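Local atomic coordinates of Alpha/beta hydrolase fold-3 domain-containing protein (Enterococcus faecalis, PDB entry 2QRU), a protein that is of unknown function but probably acts as a hydrolase, having an alpha/beta hydrolase fold with a likely serine nucleophile. Residues D65-P70 against P163-P168; G37-T42 against L174-S179; G102-G107 against Y131-L136; L109-T114 against Q125-F130. All coordinates share one frame; numbering follows the deposited sequence.

Overall arrangement
After strands 7-10 and 16-20 the chain forms strand 28-33, then the loop 37-42, strand 59-64 and the loop 65-70. Strand 98-103 turns at Ser-104 into helix 105-119, and strand 127-130 follows. Contact 4 closes the shortest loop, bringing strand 127-130 back against helix 105-119. Contact 3 encloses it, joining the turn at Ser-104 to the loop 131-136. Contact 1 closes around both when 163-168 returns to 65-70. Contact 2 is the outermost, with helix 173-181 reaching back to 37-42. The four nest without crossing. Contact 4 packs a helix on the sheet, contact 3 lies at the ends of strands 98-103 and 127-130, and contact 1 joins two loops. A phosphate lies between contacts 2 and 3.

Contact 1: D65-P70 against P163-P168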
# COMPACT_ATOMS: atom_id res chain seq x y z
N ASP A 65 -3.89 -3.57 -9.08
CA ASP A 65 -4.42 -2.22 -9.30
C ASP A 65 -5.41 -1.83 -8.22
O ASP A 65 -6.18 -2.68 -7.74
CB ASP A 65 -5.22 -2.15 -10.61
CG ASP A 65 -4.37 -2.19 -11.88
OD1 ASP A 65 -3.14 -2.03 -11.86
OD2 ASP A 65 -4.99 -2.37 -12.94
N TYR A 66 -5.48 -0.54 -7.91
CA TYR A 66 -6.62 0.00 -7.20
C TYR A 66 -7.01 1.38 -7.76
O TYR A 66 -6.20 2.06 -8.41
CB TYR A 66 -6.34 -0.00 -5.70
CG TYR A 66 -5.11 0.78 -5.26
CD1 TYR A 66 -5.16 2.19 -5.14
CD2 TYR A 66 -3.90 0.11 -4.94
CE1 TYR A 66 -4.05 2.92 -4.71
CE2 TYR A 66 -2.79 0.84 -4.48
CZ TYR A 66 -2.87 2.23 -4.36
OH TYR A 66 -1.79 2.94 -3.89
N LEU A 67 -8.27 1.77 -7.55
CA LEU A 67 -8.75 3.04 -8.09
C LEU A 67 -8.07 4.24 -7.40
O LEU A 67 -7.66 4.14 -6.21
CB LEU A 67 -10.28 3.12 -7.94
CG LEU A 67 -11.03 2.14 -8.85
CD1 LEU A 67 -12.50 2.17 -8.49
CD2 LEU A 67 -10.83 2.45 -10.36
N LEU A 68 -7.97 5.35 -8.13
CA LEU A 68 -7.25 6.52 -7.64
C LEU A 68 -8.17 7.72 -7.52
O LEU A 68 -9.07 7.91 -8.35
CB LEU A 68 -6.06 6.88 -8.54
CG LEU A 68 -5.02 5.78 -8.76
CD1 LEU A 68 -4.00 6.24 -9.78
CD2 LEU A 68 -4.35 5.38 -7.42
N ALA A 69 -7.91 8.50 -6.47
CA ALA A 69 -8.58 9.77 -6.20
C ALA A 69 -7.91 10.89 -7.02
O ALA A 69 -6.76 10.73 -7.47
CB ALA A 69 -8.53 10.07 -4.69
N PRO A 70 -8.61 12.02 -7.24
CA PRO A 70 -9.99 12.35 -6.83
C PRO A 70 -11.06 11.67 -7.68
O PRO A 70 -12.26 11.79 -7.34
CB PRO A 70 -10.06 13.87 -7.03
CG PRO A 70 -9.13 14.11 -8.23
CD PRO A 70 -8.01 13.09 -8.07
N PRO A 163 -12.67 6.93 -14.10
CA PRO A 163 -11.94 6.03 -13.18
C PRO A 163 -10.56 5.69 -13.70
O PRO A 163 -10.37 5.52 -14.91
CB PRO A 163 -12.79 4.75 -13.19
CG PRO A 163 -14.18 5.26 -13.49
CD PRO A 163 -13.93 6.30 -14.56
N VAL A 164 -9.60 5.55 -12.79
CA VAL A 164 -8.21 5.27 -13.18
C VAL A 164 -7.68 4.10 -12.34
O VAL A 164 -7.67 4.17 -11.10
CB VAL A 164 -7.30 6.53 -13.02
CG1 VAL A 164 -5.82 6.19 -13.39
CG2 VAL A 164 -7.83 7.72 -13.88
N TRP A 165 -7.29 3.02 -13.02
CA TRP A 165 -6.80 1.78 -12.38
C TRP A 165 -5.30 1.76 -12.21
O TRP A 165 -4.77 0.98 -11.40
CB TRP A 165 -7.17 0.55 -13.22
CG TRP A 165 -8.58 0.07 -13.11
CD1 TRP A 165 -9.52 0.07 -14.10
CD2 TRP A 165 -9.23 -0.48 -11.95
NE1 TRP A 165 -10.70 -0.46 -13.64
CE2 TRP A 165 -10.54 -0.82 -12.33
CE3 TRP A 165 -8.81 -0.75 -10.63
CZ2 TRP A 165 -11.46 -1.37 -11.43
CZ3 TRP A 165 -9.73 -1.31 -9.75
CH2 TRP A 165 -11.02 -1.62 -10.16
N ASP A 166 -4.60 2.59 -12.99
CA ASP A 166 -3.14 2.54 -13.04
C ASP A 166 -2.57 3.81 -13.66
O ASP A 166 -3.17 4.39 -14.58
CB ASP A 166 -2.71 1.32 -13.87
CG ASP A 166 -1.21 1.07 -13.85
OD1 ASP A 166 -0.57 1.19 -12.77
OD2 ASP A 166 -0.70 0.66 -14.92
N ASP A 167 -1.43 4.24 -13.14
CA ASP A 167 -0.74 5.44 -13.59
C ASP A 167 0.73 5.06 -13.81
O ASP A 167 1.60 5.43 -13.01
CB ASP A 167 -0.93 6.54 -12.53
CG ASP A 167 -0.15 7.82 -12.82
OD1 ASP A 167 0.05 8.19 -14.01
OD2 ASP A 167 0.25 8.47 -11.83
N PRO A 168 1.00 4.28 -14.87
CA PRO A 168 2.32 3.60 -14.99
C PRO A 168 3.55 4.52 -15.11
O PRO A 168 4.66 4.08 -14.83
CB PRO A 168 2.17 2.73 -16.24
CG PRO A 168 1.03 3.36 -17.03
CD PRO A 168 0.09 3.94 -15.98
O HOH W 1 -1.46 0.07 -10.51
O HOH W 2 -3.67 1.59 -9.02
O HOH W 3 -10.20 6.35 -10.24
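Leu-67 lays its CD2 methyl over one face of the Trp-165 indole in a CH-pi contact, where two loops of the alpha/beta hydrolase fold meet. CD2 sits 3.6 Å from the centroid of the six-membered ring, only 9° off the ring normal. CG of Leu-67 is anti to its carbonyl carbon, and this brings the branch to the indole. The same methyl also touches Pro-163 CB. Helix 74-93 adds Thr-80, which touches both Leu-67 and Trp-165.

Leu-68 turns toward the other loop and crosses Val-164 obliquely, CD1 to CG1 at 4.0 Å. Its CD1 also reaches Asp-167 CB. The backbones are joined by a weak bond from Leu-68 N to Val-164 O, 3.2 Å long and bent to 127°. Water 3 links Leu-68 O to Val-164 N.

Asp-65 crosses Trp-165 at about a right angle, its carboxylate plane 25° from the ring plane. Two carboxylates approach here, with Asp-65 OD1 4.2 Å from Asp-166 OD1. Lys-43 forms a salt bridge with Asp-65 and would ease any repulsion between the two acids, while Thr-42 OG1 is hydrogen-bonded to Asp-166 OD1. Water 1 lies between them, its oxygen 3.0 Å from Asp-65 OD1 and 2.7 Å from Asp-166 OD1.

Contact 2: G37-T42 against L174-S179. With PO4 (phosphate ion), chain B; EDO (1,2-ethanediol), chain G.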
# COMPACT_ATOMS: atom_id res chain seq x y z
N GLY A 37 -0.05 7.82 -2.54
CA GLY A 37 -1.05 8.67 -1.87
C GLY A 37 -2.51 8.46 -2.25
O GLY A 37 -3.35 9.31 -1.93
N MSE A 38 -2.82 7.34 -2.90
CA MSE A 38 -4.15 7.06 -3.48
C MSE A 38 -4.56 8.06 -4.54
O MSE A 38 -5.74 8.16 -4.87
CB MSE A 38 -5.24 6.92 -2.40
CG MSE A 38 -4.97 5.69 -1.53
SE MSE A 38 -6.15 5.66 0.06
CE MSE A 38 -5.29 7.11 1.07
N ILE A 39 -3.57 8.81 -5.06
CA ILE A 39 -3.80 9.75 -6.16
C ILE A 39 -2.97 9.41 -7.42
O ILE A 39 -3.41 9.66 -8.56
CB ILE A 39 -3.49 11.22 -5.77
CG1 ILE A 39 -4.22 11.65 -4.47
CG2 ILE A 39 -3.72 12.17 -6.96
CD1 ILE A 39 -5.55 12.13 -4.65
N TYR A 40 -1.74 8.90 -7.24
CA TYR A 40 -0.92 8.52 -8.38
C TYR A 40 -0.29 7.13 -8.20
O TYR A 40 -0.51 6.48 -7.20
CB TYR A 40 0.14 9.60 -8.68
CG TYR A 40 1.38 9.61 -7.79
CD1 TYR A 40 1.36 10.19 -6.51
CD2 TYR A 40 2.58 9.05 -8.25
CE1 TYR A 40 2.52 10.18 -5.70
CE2 TYR A 40 3.74 9.04 -7.45
CZ TYR A 40 3.71 9.62 -6.20
OH TYR A 40 4.87 9.60 -5.44
N GLY A 41 0.45 6.69 -9.22
CA GLY A 41 1.31 5.52 -9.06
C GLY A 41 0.77 4.26 -9.70
O GLY A 41 -0.28 4.28 -10.36
N THR A 42 1.49 3.16 -9.48
CA THR A 42 1.33 1.98 -10.28
C THR A 42 1.84 0.74 -9.56
O THR A 42 2.83 0.82 -8.84
CB THR A 42 2.10 2.17 -11.62
OG1 THR A 42 2.07 0.97 -12.39
CG2 THR A 42 3.57 2.55 -11.36
N LEU A 174 2.19 15.16 -9.82
CA LEU A 174 2.00 16.59 -9.53
C LEU A 174 0.62 16.90 -8.95
O LEU A 174 0.47 17.86 -8.19
CB LEU A 174 2.26 17.46 -10.78
CG LEU A 174 3.70 17.53 -11.26
CD1 LEU A 174 3.91 18.60 -12.31
CD2 LEU A 174 4.67 17.71 -10.08
N LEU A 175 -0.39 16.12 -9.33
CA LEU A 175 -1.75 16.38 -8.86
C LEU A 175 -1.80 16.13 -7.35
O LEU A 175 -2.42 16.89 -6.59
CB LEU A 175 -2.77 15.49 -9.59
CG LEU A 175 -4.26 15.76 -9.30
CD1 LEU A 175 -4.70 17.14 -9.76
CD2 LEU A 175 -5.11 14.68 -9.95
N TYR A 176 -1.13 15.07 -6.94
CA TYR A 176 -0.99 14.73 -5.53
C TYR A 176 -0.35 15.89 -4.75
O TYR A 176 -0.91 16.38 -3.76
CB TYR A 176 -0.15 13.45 -5.41
CG TYR A 176 0.07 13.02 -3.98
CD1 TYR A 176 -1.00 12.79 -3.13
CD2 TYR A 176 1.37 12.84 -3.49
CE1 TYR A 176 -0.79 12.36 -1.79
CE2 TYR A 176 1.59 12.46 -2.17
CZ TYR A 176 0.52 12.21 -1.33
OH TYR A 176 0.79 11.81 -0.04
N HIS A 177 0.81 16.34 -5.21
CA HIS A 177 1.51 17.39 -4.50
C HIS A 177 0.84 18.74 -4.56
O HIS A 177 0.89 19.51 -3.59
CB HIS A 177 2.98 17.41 -4.88
CG HIS A 177 3.72 16.24 -4.32
ND1 HIS A 177 4.24 16.24 -3.05
CD2 HIS A 177 3.94 15.01 -4.83
CE1 HIS A 177 4.78 15.06 -2.80
NE2 HIS A 177 4.62 14.30 -3.87
N TYR A 178 0.16 19.00 -5.68
CA TYR A 178 -0.71 20.17 -5.81
C TYR A 178 -1.81 20.15 -4.74
O TYR A 178 -2.03 21.14 -4.04
CB TYR A 178 -1.31 20.23 -7.21
CG TYR A 178 -2.24 21.41 -7.45
CD1 TYR A 178 -1.72 22.67 -7.74
CD2 TYR A 178 -3.63 21.25 -7.40
CE1 TYR A 178 -2.56 23.76 -7.97
CE2 TYR A 178 -4.48 22.35 -7.62
CZ TYR A 178 -3.94 23.59 -7.90
OH TYR A 178 -4.76 24.67 -8.13
N SER A 179 -2.49 19.01 -4.58
CA SER A 179 -3.61 18.93 -3.65
C SER A 179 -3.13 19.16 -2.22
O SER A 179 -3.81 19.83 -1.45
CB SER A 179 -4.40 17.62 -3.79
OG SER A 179 -3.69 16.49 -3.30
P PO4 B . 2.98 7.71 -0.96
O1 PO4 B . 2.96 8.37 0.41
O2 PO4 B . 2.89 8.80 -2.01
O3 PO4 B . 4.31 6.99 -1.21
O4 PO4 B . 1.82 6.72 -1.01
C1 EDO G . 5.68 5.27 -6.80
O1 EDO G . 5.78 5.06 -5.37
C2 EDO G . 4.18 5.28 -7.12
O2 EDO G . 3.65 4.06 -7.64
O HOH W 4 5.23 11.59 -3.76
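Tyr-176 of helix 173-181 reaches out to the loop 37-42, and its ring touches three residues there. CG lies anti to the backbone N (chi1 179°), which sends the ring off the helix to the loop. At the root, CB meets Tyr-40 CD1 at 3.8 Å and Ile-39 CB. Next, CG lies near CD1 and CE1 of Tyr-40. The two ring edges then part. Tyr-176 CD1 packs on Ile-39 CG1 at 3.7 Å, whereas Tyr-176 CD2 meets Tyr-40 CE1 at 3.6 Å. The Tyr-40 ring receives Tyr-176 CD2 at its edge, and the planes of the Tyr-40 and Tyr-176 rings are 43° apart. Further out, Tyr-176 CE1 touches Gly-37 CA at 3.7 Å, and Tyr-176 CE2 comes to 3.9 Å from O2 of the phosphate. OH ends near Gly-37 CA.

Beside this ring, Ile-39 CG2 also packs on Leu-175 CD2. Water 4 bridges Tyr-40 OH and His-177 NE2. Gly-37 N donates to phosphate O4 at 2.7 Å, and Gly-36 N and His-249 NE2 also bind this ion. Backbone N-H groups on the glycine loop and just after Ser-104 thus grip one anion, consistent with the oxyanion hole of an alpha/beta hydrolase.

Contact 3: G102-G107 against Y131-L136; sequences GRSAGG and YGYTDL. With PO4 (phosphate ion), chain B.
The Tyr-131 ring presents its edge to Ser-104, whose CB lies near the ring plane, 3.9 Å from CD1. Ser-104 is the central residue of a GxSxG turn between strand and helix, which matches the nucleophile elbow of alpha/beta hydrolases. The extended Arg-103 side chain runs alongside Tyr-131 in the same direction, its guanidinium plane 87° from the ring. Asp-250 OD1 makes a salt bridge with Arg-103 NE and a hydrogen bond with Tyr-131 OH. His-249 and Phe-251 also meet the Tyr-131 ring edge-to-face.

The Tyr-133 ring takes Ser-104 O and Ala-105 CA obliquely. Its OH reaches Ala-105 CA at 3.3 Å.

The backbones come very close here. Gly-107 CA and Gly-132 CA are 4.2 Å apart, and neither residue has a side chain to keep them apart. Ser-104 CA points its hydrogen at Tyr-131 O, 3.5 Å away at 177°. That buried oxygen has no hydrogen-bonding partner in the model.

Ser-104 OG is hydrogen-bonded to His-249 NE2, consistent with a Ser-His-Asp triad completed by Asp-221. Ala-105 N donates to phosphate O4 at 3.2 Å. Water 5 lies 2.7 Å from Tyr-133 OH and donates to phosphate O1.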
# COMPACT_ATOMS: atom_id res chain seq x y z
N GLY A 102 2.17 -3.72 1.65
CA GLY A 102 1.69 -2.38 1.21
C GLY A 102 2.78 -1.34 1.37
O GLY A 102 3.50 -1.33 2.38
N ARG A 103 2.85 -0.44 0.39
CA ARG A 103 3.85 0.62 0.35
C ARG A 103 3.11 1.96 0.55
O ARG A 103 2.31 2.35 -0.31
CB ARG A 103 4.49 0.60 -1.02
CG ARG A 103 5.46 1.72 -1.25
CD ARG A 103 6.18 1.53 -2.60
NE ARG A 103 7.18 2.53 -2.91
CZ ARG A 103 7.98 2.40 -3.97
NH1 ARG A 103 7.87 1.30 -4.72
NH2 ARG A 103 8.91 3.32 -4.26
N SER A 104 3.40 2.64 1.66
CA SER A 104 2.82 3.95 1.99
C SER A 104 1.28 3.90 1.96
O SER A 104 0.67 3.18 2.78
CB SER A 104 3.41 5.05 1.10
OG SER A 104 3.01 6.31 1.62
N ALA A 105 0.65 4.58 1.01
CA ALA A 105 -0.83 4.49 0.96
C ALA A 105 -1.26 3.02 0.81
O ALA A 105 -2.32 2.63 1.28
CB ALA A 105 -1.36 5.30 -0.22
N GLY A 106 -0.45 2.23 0.09
CA GLY A 106 -0.71 0.78 -0.00
C GLY A 106 -0.76 0.08 1.37
O GLY A 106 -1.48 -0.90 1.52
N GLY A 107 0.01 0.57 2.35
CA GLY A 107 -0.08 0.01 3.72
C GLY A 107 -1.42 0.31 4.37
O GLY A 107 -2.00 -0.54 5.05
N TYR A 131 5.93 1.81 5.83
CA TYR A 131 5.59 3.22 6.14
C TYR A 131 4.15 3.63 5.73
O TYR A 131 3.89 4.71 5.19
CB TYR A 131 6.67 4.18 5.64
CG TYR A 131 7.25 3.87 4.28
CD1 TYR A 131 6.61 4.28 3.11
CD2 TYR A 131 8.45 3.15 4.15
CE1 TYR A 131 7.16 4.00 1.84
CE2 TYR A 131 8.98 2.84 2.89
CZ TYR A 131 8.34 3.26 1.75
OH TYR A 131 8.95 2.99 0.50
N GLY A 132 3.22 2.72 6.05
CA GLY A 132 1.78 3.03 5.89
C GLY A 132 1.23 3.72 7.14
O GLY A 132 1.98 4.28 7.98
N TYR A 133 -0.09 3.65 7.28
CA TYR A 133 -0.81 4.37 8.33
C TYR A 133 -2.16 3.73 8.57
O TYR A 133 -2.64 2.97 7.72
CB TYR A 133 -0.92 5.84 7.98
CG TYR A 133 -1.17 6.17 6.53
CD1 TYR A 133 -0.09 6.34 5.63
CD2 TYR A 133 -2.47 6.38 6.05
CE1 TYR A 133 -0.31 6.68 4.28
CE2 TYR A 133 -2.68 6.70 4.70
CZ TYR A 133 -1.60 6.88 3.84
OH TYR A 133 -1.80 7.23 2.51
N THR A 134 -2.78 4.05 9.73
CA THR A 134 -3.96 3.34 10.19
C THR A 134 -5.19 4.29 10.17
O THR A 134 -6.31 3.84 10.38
CB THR A 134 -3.76 2.85 11.65
OG1 THR A 134 -3.27 3.94 12.44
CG2 THR A 134 -2.77 1.68 11.71
N ASP A 135 -4.93 5.57 9.93
CA ASP A 135 -5.99 6.57 9.82
C ASP A 135 -5.44 7.72 8.98
O ASP A 135 -4.28 7.70 8.56
CB ASP A 135 -6.50 6.99 11.22
CG ASP A 135 -5.47 7.76 12.04
OD1 ASP A 135 -4.88 8.72 11.50
OD2 ASP A 135 -5.27 7.41 13.23
N LEU A 136 -6.30 8.70 8.70
CA LEU A 136 -5.94 9.79 7.81
C LEU A 136 -5.72 11.12 8.58
O LEU A 136 -5.57 12.19 7.96
CB LEU A 136 -7.04 9.94 6.73
CG LEU A 136 -7.21 8.67 5.87
CD1 LEU A 136 -8.42 8.82 4.95
CD2 LEU A 136 -5.95 8.35 5.07
P PO4 B . 2.98 7.71 -0.96
O1 PO4 B . 2.96 8.37 0.41
O2 PO4 B . 2.89 8.80 -2.01
O3 PO4 B . 4.31 6.99 -1.21
O4 PO4 B . 1.82 6.72 -1.01
O HOH W 5 0.41 8.20 1.23

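Contact 4: L109-T114 against Q125-F130; sequences LMLQLT and QFLVNF
Leu-127 on strand 127-130 and Met-110 on helix 105-119 meet in the beta-alpha-beta unit of the alpha/beta hydrolase fold. Strand 98-103 precedes the helix in this unit. The segment axes are 9.7 Å apart at closest approach, and their N-to-C directions differ by 149°.

Leu-127 is the first residue of segment 125-130 to touch the helix. Its CB points toward the helix. CG is anti to the carbonyl carbon and carries the two methyls toward the helix, where they part between three residues. CD1 meets Leu-111 CD2 at 4.0 Å. CD2 packs on Met-110 CG, also at 4.0 Å, and touches Thr-114 OG1 at 3.5 Å. Leu-100 of strand 98-103 also packs on Leu-127, Met-110 and Thr-114.

Val-128 turns its side chain away to helix 258-272, where it meets Leu-267 and Trp-270. Its backbone still takes part, as the selenium SE of Met-110, modelled as selenomethionine, lies 3.4 Å from Val-128 O. That oxygen probably accepts a hydrogen bond from Gly-102 N in the neighbouring strand.

Asn-129 comes next. Met-110 bends at its last torsion (chi3 79°), and CE lies 3.9 Å from Asn-129 CB. The Asn-129 amide is held by other partners. ND2 is hydrogen-bonded to Ser-215 OG and Ser-229 OG, and OD1 accepts from Gly-132 N.

Across from Leu-127, the Thr-114 hydroxyl is fixed within the helix. Two donors reach Met-110 O from opposite faces of its plane: Thr-114 N, and Thr-114 OG1 at 2.8 Å, the hydroxyl 36° out of that plane.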
# COMPACT_ATOMS: atom_id res chain seq x y z
N LEU A 109 -4.21 0.90 2.71
CA LEU A 109 -5.15 0.08 1.95
C LEU A 109 -5.10 -1.37 2.44
O LEU A 109 -6.14 -1.97 2.70
CB LEU A 109 -4.87 0.19 0.44
CG LEU A 109 -5.20 1.55 -0.18
CD1 LEU A 109 -4.69 1.51 -1.65
CD2 LEU A 109 -6.71 1.94 -0.07
N MSE A 110 -3.89 -1.90 2.63
CA MSE A 110 -3.72 -3.27 3.13
C MSE A 110 -4.42 -3.50 4.48
O MSE A 110 -5.14 -4.52 4.72
CB MSE A 110 -2.23 -3.58 3.30
CG MSE A 110 -1.98 -4.84 4.17
SE MSE A 110 -0.03 -5.03 4.33
CE MSE A 110 0.22 -3.66 5.73
N LEU A 111 -4.25 -2.54 5.38
CA LEU A 111 -4.81 -2.67 6.72
C LEU A 111 -6.34 -2.56 6.69
O LEU A 111 -7.06 -3.34 7.36
CB LEU A 111 -4.18 -1.65 7.67
CG LEU A 111 -2.69 -1.94 7.92
CD1 LEU A 111 -2.02 -0.70 8.58
CD2 LEU A 111 -2.49 -3.19 8.77
N GLN A 112 -6.86 -1.63 5.88
CA GLN A 112 -8.30 -1.51 5.71
C GLN A 112 -8.85 -2.79 5.06
O GLN A 112 -9.85 -3.32 5.51
CB GLN A 112 -8.66 -0.29 4.85
CG GLN A 112 -8.43 1.04 5.57
CD GLN A 112 -9.48 1.32 6.65
OE1 GLN A 112 -10.51 0.66 6.72
NE2 GLN A 112 -9.19 2.29 7.52
N LEU A 113 -8.17 -3.30 4.04
CA LEU A 113 -8.63 -4.54 3.36
C LEU A 113 -8.67 -5.69 4.38
O LEU A 113 -9.65 -6.46 4.44
CB LEU A 113 -7.65 -4.87 2.23
CG LEU A 113 -7.91 -6.18 1.49
CD1 LEU A 113 -9.32 -6.24 0.88
CD2 LEU A 113 -6.87 -6.34 0.40
N THR A 114 -7.63 -5.77 5.20
CA THR A 114 -7.56 -6.84 6.20
C THR A 114 -8.81 -6.88 7.08
O THR A 114 -9.41 -7.92 7.27
CB THR A 114 -6.28 -6.72 7.04
OG1 THR A 114 -5.16 -6.91 6.18
CG2 THR A 114 -6.26 -7.84 8.11
N GLN A 125 -2.28 -14.49 6.14
CA GLN A 125 -1.36 -15.20 7.02
C GLN A 125 -0.45 -14.21 7.74
O GLN A 125 -0.04 -14.46 8.88
CB GLN A 125 -0.52 -16.22 6.22
CG GLN A 125 0.37 -17.13 7.10
CD GLN A 125 1.44 -17.94 6.32
OE1 GLN A 125 1.97 -17.49 5.28
NE2 GLN A 125 1.78 -19.12 6.84
N PHE A 126 -0.08 -13.13 7.02
CA PHE A 126 0.82 -12.12 7.55
C PHE A 126 0.71 -10.84 6.73
O PHE A 126 0.13 -10.84 5.62
CB PHE A 126 2.26 -12.63 7.53
CG PHE A 126 2.77 -12.91 6.14
CD1 PHE A 126 3.36 -11.89 5.36
CD2 PHE A 126 2.68 -14.20 5.63
CE1 PHE A 126 3.83 -12.17 4.05
CE2 PHE A 126 3.13 -14.49 4.35
CZ PHE A 126 3.72 -13.47 3.55
N LEU A 127 1.30 -9.79 7.27
CA LEU A 127 1.23 -8.46 6.67
C LEU A 127 2.61 -7.83 6.63
O LEU A 127 3.40 -8.09 7.56
CB LEU A 127 0.33 -7.56 7.52
CG LEU A 127 -1.10 -8.06 7.86
CD1 LEU A 127 -1.72 -7.09 8.86
CD2 LEU A 127 -1.89 -8.13 6.52
N VAL A 128 2.94 -7.04 5.60
CA VAL A 128 4.23 -6.35 5.58
C VAL A 128 3.91 -4.89 5.26
O VAL A 128 3.33 -4.58 4.22
CB VAL A 128 5.19 -6.97 4.51
CG1 VAL A 128 6.51 -6.17 4.45
CG2 VAL A 128 5.44 -8.47 4.78
N ASN A 129 4.19 -4.02 6.22
CA ASN A 129 3.91 -2.59 6.12
C ASN A 129 5.20 -1.80 5.89
O ASN A 129 6.07 -1.76 6.77
CB ASN A 129 3.33 -2.11 7.45
CG ASN A 129 3.23 -0.61 7.48
OD1 ASN A 129 2.65 -0.03 6.58
ND2 ASN A 129 3.79 0.01 8.51
N PHE A 130 5.30 -1.16 4.73
CA PHE A 130 6.34 -0.15 4.46
C PHE A 130 5.70 1.22 4.65
O PHE A 130 4.97 1.68 3.75
CB PHE A 130 6.86 -0.32 3.04
CG PHE A 130 7.81 -1.47 2.92
CD1 PHE A 130 9.18 -1.26 3.19
CD2 PHE A 130 7.37 -2.71 2.53
CE1 PHE A 130 10.10 -2.34 3.10
CE2 PHE A 130 8.26 -3.78 2.43
CZ PHE A 130 9.62 -3.61 2.72